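Local coordinates for protein D-hydantoinase (Ralstonia pickettii, PDB 1NFG) that probably catalyses the stereospecific hydrolysis of the cyclic amide bond of D-hydantoin derivatives, with two zinc ions bound in each subunit, at residues L21-D25 / G26-Q30; I42-G46 / R47-P51; S209-P212 / R213-A216; M399-Q403 / T404-N408; V433-E437 / G438-G442. One frame throughout, in Å; residues are numbered along the deposited sequence.

Contact 1: residues L21-D25 / G26-Q30; sequences LGIKD and GKITQ
Gly22 O takes three hydrogen bonds from the two residues opposite it. Thr29 N is 2.8 Å from Gly22 O and approaches nearly along the C=O axis. Gln30 N is farther from Gly22 O, at 3.3 Å, and comes in the carbonyl plane, on a lone pair. The third donor is the Thr29 hydroxyl, with OG1 3.0 Å from Gly22 O and well above the carbonyl plane. A chi1 of 57° sets OG1 between the Thr29 backbone N and carbonyl carbon, which turns the hydroxyl back onto this oxygen and lays CG2 3.5 Å from Lys24 CB. In return Gly22 N gives its hydrogen to Gln30 O at 2.7 Å.

Nearer the turn, Lys24 N donates to Lys27 O at 2.8 Å, while the return bond from Lys27 N is long and weak. At the bend Asp25 N finds its acceptor in the carboxylate of Asp2. The Gln30 amide looks away from the pair, and its NE2 serves Gly32 O and Ala34 O. On the other face the contact is apolar: Leu21 CD2 lies 3.7 Å from Ile28 CG2, the side chains crossing at a slant, and Ile23 CG1 lies beside Ile28 CG1. Ile390 of strand 390-400 covers all three residues.

Two residues, Thr29 and Gln30, thus face the single Gly22. This is a classic beta bulge in a tight antiparallel hairpin, formed by strands 15-24 and 27-31 in the beta-rich part of the chain beside the barrel.

Contact 2: residues I42-G46 / R47-P51; sequences IDAAG and RYVFP
Between Ala44 and Arg47 the chain reverses in a type II beta turn, closed by Arg47 N donating to Ala44 O at 2.8 Å. The bond is bent, 138° at the hydrogen, and its donor is tilted from the carbonyl plane. Gly46 occupies the second corner of the turn with a phi of 66°, which glycine adopts readily. Just ahead lies an Asx turn: Asp43 OD1 accepts from Ala45 N at 3.0 Å on its anti side, somewhat out of the carboxylate plane, a bond that leads into the reversal. The same oxygen also takes a bond from Asn7 ND2.

Side chains meet sparingly. Ala44 CB faces Val49 CG2 at 4.2 Å, a small apolar contact. Arg47 leaves the turn as an extended chain from CG to NE, with CB and CG running past the Gly46 carbonyl, and delivers its guanidinium group to a salt bridge with Glu437. Farther on, Tyr48 CB sits over one face of the Phe50 ring, towards its rim.

The bend passes the chain from strand 40-43, which pairs in parallel with strand 3-6, to strand 48-58, which pairs with strands 8-12, 85-93 and 390-400. Val49 rests on Ile390 and Leu392 of strand 390-400, whereas Tyr48 and Phe50 reach Leu358 of helix 358-372.

Contact 3: residues S209-P212 / R213-A216; sequences SRPP and RVEA
Val214 lays its CG2 methyl against the ring of Pro211, 3.6 Å from CD and 4.0 Å from CG. With CG1 anti to the backbone N (chi1 174°), the other methyl, CG2, falls back beside that N and over the preceding turn, where it also lies 3.9 Å from Arg210 CA. The backbones join beneath this overlap. Val214 N donates to Pro211 O at 2.8 Å, a bent bond of 135° whose donor is tilted from the carbonyl plane. Next, Ala216 N donates to Pro212 O at 2.8 Å, almost perfectly straight at 177°, the first regular i to i+4 bond of the helix. Pro212 suits its place in the opening turn because nothing in a helix start asks for its missing N-H.

Glu215 runs out extended, and both carboxylate oxygens have partners: OE1 meets Arg290 and the Thr239 hydroxyl, and OE2 meets Ser243. Arg290 also donates to Arg210 O, so a single guanidinium links the loop to the helix. On another side, Ile228 of the third subunit packs on Pro211, Arg213 and Val214, which brings the helix start into the tetramer interface.

The Arg210 side chain leads towards the active site. Its guanidinium is salt-bridged to Glu183, and its side chain is about 4 Å from those of Tyr153 and Thr286, both probable substrate-binding residues. The arrangement is a proline-led N-terminus of helix 212-229, one of the outer helices of the TIM barrel, starting beside that probable substrate site.

Contact 4: residues M399-Q403 / T404-N408; sequences MVIEQ and TAMHN
Gln403 and Asn408 join through their side-chain amides: NE2 of Gln403 donates to OD1 of Asn408 at 2.9 Å. The acceptor lies in the amide plane of the glutamine, and the donor in the carbonyl plane of the asparagine, yet the two amides stand almost perpendicular, 85° apart. Gln403 reaches its partner by starting with CG trans to the backbone N (chi1 -175°) and then folding at chi2, which swings the amide back over the following residues. That fold puts OE1 against the CB and CG of Met406, 3.3 Å from CG, the two side chains crossing at about a right angle.

Both amides are held from more than one direction. Gln403 NE2 has a second acceptor in Met410 O, and Asn408 ND2 binds Asp71. In Met406 the bend at chi2 brings SD to 4.4 Å from Ile401 CG2.

Underneath, Gln403 N is taken by the carboxylate of Glu416. Ala405 N bonds to Glu402 O at 2.8 Å and Met406 N to Gln403 O at 3.0 Å, each donor standing above the carbonyl plane. These two i to i+3 bonds make a short 3-10 turn that follows the end of strand 390-400 and sends the chain towards helix 73-82, with the side chain of Asn408 about 11 Å from that of the zinc ligand His59.

Contact 5: residues V433-E437 / G438-G442; sequences VIVDE and GSYVG
Tyr440 faces Ile434 and Val435 across a tight hairpin. From CB, with CG trans to the backbone N (chi1 -178°), the ring swings back along the opposite strand. CG lies 3.9 Å from Ile434 O, and CD1 comes nearer to the same oxygen, at an oblique angle to the ring. CD1 also has Val435 CG2 at 4.2 Å, a methyl at the ring edge near its plane. CE1 is 3.5 Å from Ile434 O and then passes Ile434 CB at 4.2 Å. Over the centre of one face sits Gly442 N, 3.3 Å above the plane, and at the tip OH ends beside Gly442 CA.

A type I' turn from Asp436 to Ser439, with Gly438 at its bend, is closed by Ser439 N to Asp436 O at 2.8 Å; Asp436 N to Ser439 O completes the hydrogen-bonded pair at 2.9 Å. Val441 N reaches Ile434 O at 2.7 Å, nearly straight at 172°.

The hairpin thus pairs part of its main chain across itself and part with strand 419-429, while Tyr440, Ile434 and Val435 touch helix 73-82. The acids at the turn look to neighbouring arginines, Asp436 to Arg40 and Glu437 to Arg47, which probably keeps both ionised.

In the fold
Contacts 1, 2 and 5 lie together in the beta-rich part of the chain, and contact 4 joins at the edge through contact 5. Leu21 CD1 of contact 1 packs 3.7 Å from Val49 CG1 of contact 2. Contact 2 reaches contact 5 twice, through the Arg47 NH1 to Glu437 OE2 salt bridge of 2.8 Å and through Ile42 CD1 lying 4.0 Å from Val433 CG2. Contact 4 brushes contact 5 where His407 NE2 approaches Gly438 O. Contact 3 stands apart, its centre about 48 Å from that of contact 1 and across the centre of the chain from contacts 1, 2 and 5. It is also the one beside the metal site, with the Arg210 side chain about 8 Å from a zinc ion.

Contact 1: residues L21-D25 / G26-Q30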
loop_
_atom_site.group_PDB
_atom_site.type_symbol
_atom_site.label_atom_id
_atom_site.label_comp_id
_atom_site.label_asym_id
_atom_site.label_seq_id
_atom_site.Cartn_x
_atom_site.Cartn_y
_atom_site.Cartn_z
ATOM N N LEU A 21 -13.903 47.290 0.637
ATOM C CA LEU A 21 -12.489 47.380 0.985
ATOM C C LEU A 21 -11.937 48.792 0.945
ATOM O O LEU A 21 -12.351 49.612 0.125
ATOM C CB LEU A 21 -11.651 46.539 0.016
ATOM C CG LEU A 21 -11.510 45.039 0.221
ATOM C CD1 LEU A 21 -10.744 44.461 -0.947
ATOM C CD2 LEU A 21 -10.781 44.759 1.527
ATOM N N GLY A 22 -10.969 49.046 1.818
ATOM C CA GLY A 22 -10.313 50.337 1.860
ATOM C C GLY A 22 -8.811 50.154 1.705
ATOM O O GLY A 22 -8.152 49.599 2.589
ATOM N N ILE A 23 -8.265 50.616 0.584
ATOM C CA ILE A 23 -6.832 50.498 0.314
ATOM C C ILE A 23 -6.099 51.830 0.521
ATOM O O ILE A 23 -6.514 52.870 0.005
ATOM C CB ILE A 23 -6.593 50.013 -1.129
ATOM C CG1 ILE A 23 -7.232 48.639 -1.315
ATOM C CG2 ILE A 23 -5.102 49.963 -1.428
ATOM C CD1 ILE A 23 -7.305 48.190 -2.749
ATOM N N LYS A 24 -5.000 51.788 1.268
ATOM C CA LYS A 24 -4.224 52.988 1.552
ATOM C C LYS A 24 -2.719 52.717 1.583
ATOM O O LYS A 24 -2.221 52.017 2.465
ATOM C CB LYS A 24 -4.657 53.565 2.900
ATOM C CG LYS A 24 -3.881 54.797 3.343
ATOM C CD LYS A 24 -4.266 56.013 2.523
ATOM C CE LYS A 24 -3.653 57.280 3.101
ATOM N NZ LYS A 24 -4.177 58.498 2.417
ATOM N N ASP A 25 -2.001 53.294 0.625
ATOM C CA ASP A 25 -0.554 53.135 0.529
ATOM C C ASP A 25 -0.150 51.703 0.225
ATOM O O ASP A 25 0.683 51.115 0.918
ATOM C CB ASP A 25 0.129 53.607 1.817
ATOM C CG ASP A 25 -0.126 55.075 2.098
ATOM O OD1 ASP A 25 -0.240 55.850 1.121
ATOM O OD2 ASP A 25 -0.204 55.459 3.288
ATOM N N GLY A 26 -0.757 51.152 -0.821
ATOM C CA GLY A 26 -0.451 49.798 -1.241
ATOM C C GLY A 26 -0.944 48.690 -0.334
ATOM O O GLY A 26 -0.700 47.521 -0.612
ATOM N N LYS A 27 -1.629 49.040 0.747
ATOM C CA LYS A 27 -2.137 48.026 1.662
ATOM C C LYS A 27 -3.636 48.116 1.930
ATOM O O LYS A 27 -4.266 49.152 1.717
ATOM C CB LYS A 27 -1.388 48.095 2.988
ATOM C CG LYS A 27 0.068 47.723 2.873
ATOM C CD LYS A 27 0.718 47.680 4.231
ATOM C CE LYS A 27 2.195 47.377 4.101
ATOM N NZ LYS A 27 2.859 47.271 5.432
ATOM N N ILE A 28 -4.208 47.006 2.378
ATOM C CA ILE A 28 -5.620 46.972 2.716
ATOM C C ILE A 28 -5.671 47.437 4.163
ATOM O O ILE A 28 -5.146 46.770 5.059
ATOM C CB ILE A 28 -6.191 45.546 2.577
ATOM C CG1 ILE A 28 -6.270 45.181 1.093
ATOM C CG2 ILE A 28 -7.559 45.457 3.237
ATOM C CD1 ILE A 28 -6.831 43.813 0.822
ATOM N N THR A 29 -6.289 48.593 4.380
ATOM C CA THR A 29 -6.366 49.175 5.711
ATOM C C THR A 29 -7.690 48.985 6.452
ATOM O O THR A 29 -7.714 48.998 7.685
ATOM C CB THR A 29 -6.031 50.674 5.648
ATOM O OG1 THR A 29 -6.923 51.327 4.734
ATOM C CG2 THR A 29 -4.595 50.871 5.165
ATOM N N GLN A 30 -8.782 48.807 5.711
ATOM C CA GLN A 30 -10.084 48.617 6.335
ATOM C C GLN A 30 -11.064 47.795 5.503
ATOM O O GLN A 30 -11.154 47.952 4.278
ATOM C CB GLN A 30 -10.729 49.971 6.654
ATOM C CG GLN A 30 -12.075 49.855 7.354
ATOM C CD GLN A 30 -12.766 51.193 7.542
ATOM O OE1 GLN A 30 -12.176 52.142 8.058
ATOM N NE2 GLN A 30 -14.031 51.270 7.135
#

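Contact 2: residues I42-G46 / R47-P51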
loop_
_atom_site.group_PDB
_atom_site.type_symbol
_atom_site.label_atom_id
_atom_site.label_comp_id
_atom_site.label_asym_id
_atom_site.label_seq_id
_atom_site.Cartn_x
_atom_site.Cartn_y
_atom_site.Cartn_z
ATOM N N ILE A 42 -13.933 51.529 -7.046
ATOM C CA ILE A 42 -14.215 50.499 -8.030
ATOM C C ILE A 42 -15.475 49.749 -7.619
ATOM O O ILE A 42 -15.657 49.405 -6.446
ATOM C CB ILE A 42 -13.041 49.516 -8.156
ATOM C CG1 ILE A 42 -11.792 50.266 -8.637
ATOM C CG2 ILE A 42 -13.407 48.396 -9.117
ATOM C CD1 ILE A 42 -10.527 49.417 -8.685
ATOM N N ASP A 43 -16.350 49.518 -8.591
ATOM C CA ASP A 43 -17.597 48.818 -8.339
ATOM C C ASP A 43 -17.436 47.337 -8.669
ATOM O O ASP A 43 -17.476 46.943 -9.837
ATOM C CB ASP A 43 -18.710 49.414 -9.198
ATOM C CG ASP A 43 -20.091 49.072 -8.679
ATOM O OD1 ASP A 43 -20.248 47.998 -8.059
ATOM O OD2 ASP A 43 -21.021 49.873 -8.899
ATOM N N ALA A 44 -17.258 46.522 -7.634
ATOM C CA ALA A 44 -17.084 45.084 -7.810
ATOM C C ALA A 44 -18.418 44.340 -7.761
ATOM O O ALA A 44 -18.461 43.141 -7.499
ATOM C CB ALA A 44 -16.145 44.540 -6.741
ATOM N N ALA A 45 -19.503 45.060 -8.020
ATOM C CA ALA A 45 -20.836 44.469 -8.009
ATOM C C ALA A 45 -20.883 43.195 -8.851
ATOM O O ALA A 45 -20.390 43.165 -9.982
ATOM C CB ALA A 45 -21.857 45.477 -8.533
ATOM N N GLY A 46 -21.478 42.148 -8.287
ATOM C CA GLY A 46 -21.596 40.887 -8.994
ATOM C C GLY A 46 -20.272 40.195 -9.263
ATOM O O GLY A 46 -20.203 39.268 -10.073
ATOM N N ARG A 47 -19.219 40.633 -8.578
ATOM C CA ARG A 47 -17.903 40.045 -8.770
ATOM C C ARG A 47 -17.238 39.613 -7.474
ATOM O O ARG A 47 -17.583 40.082 -6.387
ATOM C CB ARG A 47 -16.999 41.030 -9.502
ATOM C CG ARG A 47 -17.417 41.297 -10.934
ATOM C CD ARG A 47 -16.520 42.346 -11.551
ATOM N NE ARG A 47 -16.764 42.518 -12.978
ATOM C CZ ARG A 47 -16.099 43.381 -13.741
ATOM N NH1 ARG A 47 -15.156 44.145 -13.203
ATOM N NH2 ARG A 47 -16.370 43.476 -15.038
ATOM N N TYR A 48 -16.287 38.697 -7.601
ATOM C CA TYR A 48 -15.551 38.208 -6.448
ATOM C C TYR A 48 -14.293 39.054 -6.285
ATOM O O TYR A 48 -13.709 39.519 -7.267
ATOM C CB TYR A 48 -15.137 36.744 -6.643
ATOM C CG TYR A 48 -16.262 35.725 -6.625
ATOM C CD1 TYR A 48 -17.173 35.672 -5.567
ATOM C CD2 TYR A 48 -16.377 34.771 -7.635
ATOM C CE1 TYR A 48 -18.163 34.693 -5.515
ATOM C CE2 TYR A 48 -17.364 33.786 -7.592
ATOM C CZ TYR A 48 -18.251 33.753 -6.529
ATOM O OH TYR A 48 -19.215 32.770 -6.477
ATOM N N VAL A 49 -13.884 39.256 -5.042
ATOM C CA VAL A 49 -12.677 40.010 -4.747
ATOM C C VAL A 49 -11.706 38.982 -4.181
ATOM O O VAL A 49 -11.714 38.715 -2.975
ATOM C CB VAL A 49 -12.941 41.102 -3.684
ATOM C CG1 VAL A 49 -11.660 41.863 -3.381
ATOM C CG2 VAL A 49 -14.031 42.045 -4.169
ATOM N N PHE A 50 -10.888 38.398 -5.058
ATOM C CA PHE A 50 -9.910 37.374 -4.673
ATOM C C PHE A 50 -8.523 37.938 -4.401
ATOM O O PHE A 50 -8.169 39.011 -4.897
ATOM C CB PHE A 50 -9.703 36.353 -5.798
ATOM C CG PHE A 50 -10.879 35.471 -6.082
ATOM C CD1 PHE A 50 -11.543 34.802 -5.058
ATOM C CD2 PHE A 50 -11.251 35.220 -7.400
ATOM C CE1 PHE A 50 -12.563 33.883 -5.350
ATOM C CE2 PHE A 50 -12.265 34.306 -7.703
ATOM C CZ PHE A 50 -12.923 33.635 -6.676
ATOM N N PRO A 51 -7.716 37.221 -3.601
ATOM C CA PRO A 51 -6.356 37.693 -3.329
ATOM C C PRO A 51 -5.640 37.499 -4.674
ATOM O O PRO A 51 -6.065 36.668 -5.481
ATOM C CB PRO A 51 -5.853 36.705 -2.279
ATOM C CG PRO A 51 -7.083 36.351 -1.533
ATOM C CD PRO A 51 -8.103 36.170 -2.642
#

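Contact 3: residues S209-P212 / R213-A216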
loop_
_atom_site.group_PDB
_atom_site.type_symbol
_atom_site.label_atom_id
_atom_site.label_comp_id
_atom_site.label_asym_id
_atom_site.label_seq_id
_atom_site.Cartn_x
_atom_site.Cartn_y
_atom_site.Cartn_z
ATOM N N SER A 209 9.134 7.764 -23.816
ATOM C CA SER A 209 10.523 7.635 -23.391
ATOM C C SER A 209 10.703 7.948 -21.912
ATOM O O SER A 209 11.765 7.700 -21.337
ATOM C CB SER A 209 11.440 8.535 -24.238
ATOM O OG SER A 209 11.157 9.914 -24.066
ATOM N N ARG A 210 9.667 8.505 -21.294
ATOM C CA ARG A 210 9.729 8.816 -19.875
ATOM C C ARG A 210 8.377 8.594 -19.204
ATOM O O ARG A 210 7.700 9.531 -18.778
ATOM C CB ARG A 210 10.256 10.245 -19.653
ATOM C CG ARG A 210 9.736 11.293 -20.608
ATOM C CD ARG A 210 10.780 12.383 -20.854
ATOM N NE ARG A 210 11.357 12.922 -19.623
ATOM C CZ ARG A 210 12.610 13.365 -19.527
ATOM N NH1 ARG A 210 13.409 13.329 -20.585
ATOM N NH2 ARG A 210 13.076 13.833 -18.380
ATOM N N PRO A 211 7.981 7.318 -19.093
ATOM C CA PRO A 211 6.724 6.876 -18.490
ATOM C C PRO A 211 6.699 7.102 -16.980
ATOM O O PRO A 211 7.738 7.334 -16.354
ATOM C CB PRO A 211 6.684 5.399 -18.855
ATOM C CG PRO A 211 8.121 5.020 -18.748
ATOM C CD PRO A 211 8.808 6.156 -19.467
ATOM N N PRO A 212 5.507 7.017 -16.377
ATOM C CA PRO A 212 5.292 7.207 -14.940
ATOM C C PRO A 212 6.354 6.620 -14.017
ATOM O O PRO A 212 6.717 7.240 -13.017
ATOM C CB PRO A 212 3.926 6.579 -14.721
ATOM C CG PRO A 212 3.208 6.946 -15.981
ATOM C CD PRO A 212 4.244 6.654 -17.049
ATOM N N ARG A 213 6.857 5.433 -14.338
ATOM C CA ARG A 213 7.854 4.805 -13.480
ATOM C C ARG A 213 9.094 5.677 -13.334
ATOM O O ARG A 213 9.683 5.752 -12.254
ATOM C CB ARG A 213 8.265 3.450 -14.035
ATOM C CG ARG A 213 8.899 2.551 -12.994
ATOM C CD ARG A 213 7.804 1.919 -12.172
ATOM N NE ARG A 213 7.666 2.481 -10.834
ATOM C CZ ARG A 213 6.515 2.507 -10.171
ATOM N NH1 ARG A 213 5.416 2.019 -10.734
ATOM N NH2 ARG A 213 6.467 2.992 -8.939
ATOM N N VAL A 214 9.490 6.322 -14.430
ATOM C CA VAL A 214 10.654 7.201 -14.437
ATOM C C VAL A 214 10.467 8.305 -13.397
ATOM O O VAL A 214 11.391 8.635 -12.645
ATOM C CB VAL A 214 10.852 7.840 -15.826
ATOM C CG1 VAL A 214 11.982 8.859 -15.782
ATOM C CG2 VAL A 214 11.155 6.764 -16.850
ATOM N N GLU A 215 9.261 8.867 -13.355
ATOM C CA GLU A 215 8.945 9.920 -12.398
ATOM C C GLU A 215 8.836 9.345 -10.985
ATOM O O GLU A 215 9.456 9.849 -10.045
ATOM C CB GLU A 215 7.621 10.604 -12.778
ATOM C CG GLU A 215 7.296 11.848 -11.950
ATOM C CD GLU A 215 5.995 12.528 -12.370
ATOM O OE1 GLU A 215 5.620 12.419 -13.560
ATOM O OE2 GLU A 215 5.353 13.184 -11.511
ATOM N N ALA A 216 8.047 8.283 -10.845
ATOM C CA ALA A 216 7.817 7.648 -9.548
ATOM C C ALA A 216 9.103 7.314 -8.801
ATOM O O ALA A 216 9.283 7.715 -7.652
ATOM C CB ALA A 216 6.973 6.389 -9.734
#

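Contact 4: residues M399-Q403 / T404-N408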
loop_
_atom_site.group_PDB
_atom_site.type_symbol
_atom_site.label_atom_id
_atom_site.label_comp_id
_atom_site.label_asym_id
_atom_site.label_seq_id
_atom_site.Cartn_x
_atom_site.Cartn_y
_atom_site.Cartn_z
ATOM N N MET A 399 -15.968 32.798 -21.977
ATOM C CA MET A 399 -15.001 33.149 -23.003
ATOM C C MET A 399 -14.223 31.943 -23.505
ATOM O O MET A 399 -14.075 30.946 -22.797
ATOM C CB MET A 399 -14.035 34.175 -22.416
ATOM C CG MET A 399 -12.675 34.240 -23.062
ATOM S SD MET A 399 -11.489 34.916 -21.890
ATOM C CE MET A 399 -11.979 36.645 -21.903
ATOM N N VAL A 400 -13.736 32.036 -24.736
ATOM C CA VAL A 400 -12.940 30.967 -25.315
ATOM C C VAL A 400 -11.498 31.430 -25.284
ATOM O O VAL A 400 -11.186 32.528 -25.751
ATOM C CB VAL A 400 -13.304 30.697 -26.772
ATOM C CG1 VAL A 400 -12.322 29.692 -27.364
ATOM C CG2 VAL A 400 -14.724 30.178 -26.862
ATOM N N ILE A 401 -10.615 30.602 -24.740
ATOM C CA ILE A 401 -9.216 30.980 -24.678
ATOM C C ILE A 401 -8.560 30.892 -26.047
ATOM O O ILE A 401 -8.492 29.825 -26.652
ATOM C CB ILE A 401 -8.442 30.109 -23.678
ATOM C CG1 ILE A 401 -8.996 30.353 -22.272
ATOM C CG2 ILE A 401 -6.953 30.436 -23.741
ATOM C CD1 ILE A 401 -8.180 29.743 -21.172
ATOM N N GLU A 402 -8.097 32.037 -26.534
ATOM C CA GLU A 402 -7.433 32.117 -27.827
ATOM C C GLU A 402 -6.135 32.879 -27.625
ATOM O O GLU A 402 -6.117 33.918 -26.964
ATOM C CB GLU A 402 -8.310 32.860 -28.831
ATOM C CG GLU A 402 -9.751 32.409 -28.838
ATOM C CD GLU A 402 -10.612 33.281 -29.723
ATOM O OE1 GLU A 402 -10.650 33.037 -30.947
ATOM O OE2 GLU A 402 -11.240 34.224 -29.193
ATOM N N GLN A 403 -5.050 32.357 -28.193
ATOM C CA GLN A 403 -3.746 32.992 -28.059
ATOM C C GLN A 403 -3.772 34.422 -28.573
ATOM O O GLN A 403 -3.040 35.276 -28.071
ATOM C CB GLN A 403 -2.690 32.189 -28.811
ATOM C CG GLN A 403 -1.272 32.704 -28.638
ATOM C CD GLN A 403 -0.891 32.870 -27.182
ATOM O OE1 GLN A 403 -1.572 32.365 -26.286
ATOM N NE2 GLN A 403 0.210 33.573 -26.937
ATOM N N THR A 404 -4.616 34.682 -29.571
ATOM C CA THR A 404 -4.729 36.019 -30.144
ATOM C C THR A 404 -5.215 37.015 -29.101
ATOM O O THR A 404 -5.034 38.220 -29.252
ATOM C CB THR A 404 -5.707 36.053 -31.339
ATOM O OG1 THR A 404 -7.011 35.631 -30.912
ATOM C CG2 THR A 404 -5.218 35.150 -32.452
ATOM N N ALA A 405 -5.829 36.506 -28.038
ATOM C CA ALA A 405 -6.343 37.360 -26.977
ATOM C C ALA A 405 -5.460 37.337 -25.734
ATOM O O ALA A 405 -5.708 38.064 -24.774
ATOM C CB ALA A 405 -7.765 36.943 -26.621
ATOM N N MET A 406 -4.430 36.500 -25.742
ATOM C CA MET A 406 -3.529 36.435 -24.599
ATOM C C MET A 406 -2.561 37.616 -24.641
ATOM O O MET A 406 -2.532 38.357 -25.622
ATOM C CB MET A 406 -2.791 35.098 -24.581
ATOM C CG MET A 406 -3.730 33.918 -24.363
ATOM S SD MET A 406 -4.827 34.153 -22.930
ATOM C CE MET A 406 -3.805 33.586 -21.649
ATOM N N HIS A 407 -1.762 37.791 -23.593
ATOM C CA HIS A 407 -0.871 38.947 -23.542
ATOM C C HIS A 407 0.639 38.721 -23.427
ATOM O O HIS A 407 1.357 39.589 -22.921
ATOM C CB HIS A 407 -1.338 39.869 -22.408
ATOM C CG HIS A 407 -2.802 40.185 -22.459
ATOM N ND1 HIS A 407 -3.774 39.259 -22.143
ATOM C CD2 HIS A 407 -3.460 41.300 -22.853
ATOM C CE1 HIS A 407 -4.966 39.790 -22.345
ATOM N NE2 HIS A 407 -4.805 41.027 -22.777
ATOM N N ASN A 408 1.133 37.579 -23.894
ATOM C CA ASN A 408 2.569 37.323 -23.822
ATOM C C ASN A 408 3.158 37.291 -25.237
ATOM O O ASN A 408 2.484 37.668 -26.201
ATOM C CB ASN A 408 2.843 36.013 -23.068
ATOM C CG ASN A 408 2.573 34.780 -23.905
ATOM O OD1 ASN A 408 1.644 34.747 -24.717
ATOM N ND2 ASN A 408 3.378 33.747 -23.699
#

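Contact 5: residues V433-E437 / G438-G442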
loop_
_atom_site.group_PDB
_atom_site.type_symbol
_atom_site.label_atom_id
_atom_site.label_comp_id
_atom_site.label_asym_id
_atom_site.label_seq_id
_atom_site.Cartn_x
_atom_site.Cartn_y
_atom_site.Cartn_z
ATOM N N VAL A 433 -3.858 49.960 -9.813
ATOM C CA VAL A 433 -4.646 49.211 -10.777
ATOM C C VAL A 433 -3.721 48.981 -11.965
ATOM O O VAL A 433 -3.301 49.944 -12.613
ATOM C CB VAL A 433 -5.880 50.018 -11.245
ATOM C CG1 VAL A 433 -6.521 49.352 -12.446
ATOM C CG2 VAL A 433 -6.877 50.144 -10.113
ATOM N N ILE A 434 -3.387 47.722 -12.247
ATOM C CA ILE A 434 -2.500 47.436 -13.371
ATOM C C ILE A 434 -3.230 46.792 -14.535
ATOM O O ILE A 434 -2.720 46.742 -15.650
ATOM C CB ILE A 434 -1.285 46.580 -12.934
ATOM C CG1 ILE A 434 -1.744 45.235 -12.362
ATOM C CG2 ILE A 434 -0.468 47.359 -11.894
ATOM C CD1 ILE A 434 -0.597 44.365 -11.857
ATOM N N VAL A 435 -4.431 46.296 -14.274
ATOM C CA VAL A 435 -5.255 45.723 -15.334
ATOM C C VAL A 435 -6.631 46.292 -15.049
ATOM O O VAL A 435 -7.140 46.146 -13.944
ATOM C CB VAL A 435 -5.318 44.177 -15.290
ATOM C CG1 VAL A 435 -6.198 43.670 -16.426
ATOM C CG2 VAL A 435 -3.921 43.591 -15.420
ATOM N N ASP A 436 -7.212 46.973 -16.029
ATOM C CA ASP A 436 -8.523 47.588 -15.863
ATOM C C ASP A 436 -9.464 46.983 -16.887
ATOM O O ASP A 436 -9.226 47.082 -18.091
ATOM C CB ASP A 436 -8.422 49.101 -16.090
ATOM C CG ASP A 436 -9.557 49.877 -15.437
ATOM O OD1 ASP A 436 -10.722 49.424 -15.494
ATOM O OD2 ASP A 436 -9.281 50.961 -14.876
ATOM N N GLU A 437 -10.534 46.361 -16.408
ATOM C CA GLU A 437 -11.511 45.722 -17.284
ATOM C C GLU A 437 -10.897 44.998 -18.482
ATOM O O GLU A 437 -11.401 45.105 -19.604
ATOM C CB GLU A 437 -12.536 46.739 -17.784
ATOM C CG GLU A 437 -13.452 47.283 -16.698
ATOM C CD GLU A 437 -14.117 46.190 -15.875
ATOM O OE1 GLU A 437 -14.698 45.256 -16.474
ATOM O OE2 GLU A 437 -14.059 46.276 -14.626
ATOM N N GLY A 438 -9.804 44.273 -18.247
ATOM C CA GLY A 438 -9.174 43.521 -19.319
ATOM C C GLY A 438 -8.003 44.144 -20.055
ATOM O O GLY A 438 -7.359 43.472 -20.867
ATOM N N SER A 439 -7.713 45.415 -19.790
ATOM C CA SER A 439 -6.601 46.076 -20.470
ATOM C C SER A 439 -5.433 46.343 -19.546
ATOM O O SER A 439 -5.598 46.928 -18.476
ATOM C CB SER A 439 -7.057 47.396 -21.089
ATOM O OG SER A 439 -8.082 47.174 -22.044
ATOM N N TYR A 440 -4.248 45.907 -19.955
ATOM C CA TYR A 440 -3.076 46.147 -19.136
ATOM C C TYR A 440 -2.838 47.654 -19.106
ATOM O O TYR A 440 -2.742 48.296 -20.152
ATOM C CB TYR A 440 -1.838 45.453 -19.706
ATOM C CG TYR A 440 -0.646 45.685 -18.816
ATOM C CD1 TYR A 440 -0.647 45.222 -17.505
ATOM C CD2 TYR A 440 0.433 46.460 -19.236
ATOM C CE1 TYR A 440 0.385 45.527 -16.628
ATOM C CE2 TYR A 440 1.481 46.773 -18.359
ATOM C CZ TYR A 440 1.445 46.302 -17.056
ATOM O OH TYR A 440 2.453 46.601 -16.166
ATOM N N VAL A 441 -2.744 48.218 -17.909
ATOM C CA VAL A 441 -2.527 49.650 -17.774
ATOM C C VAL A 441 -1.448 49.965 -16.747
ATOM O O VAL A 441 -1.477 51.022 -16.112
ATOM C CB VAL A 441 -3.835 50.371 -17.365
ATOM C CG1 VAL A 441 -4.886 50.185 -18.452
ATOM C CG2 VAL A 441 -4.342 49.828 -16.018
ATOM N N GLY A 442 -0.497 49.047 -16.589
ATOM C CA GLY A 442 0.577 49.245 -15.634
ATOM C C GLY A 442 1.879 49.656 -16.295
ATOM O O GLY A 442 1.920 49.949 -17.492
#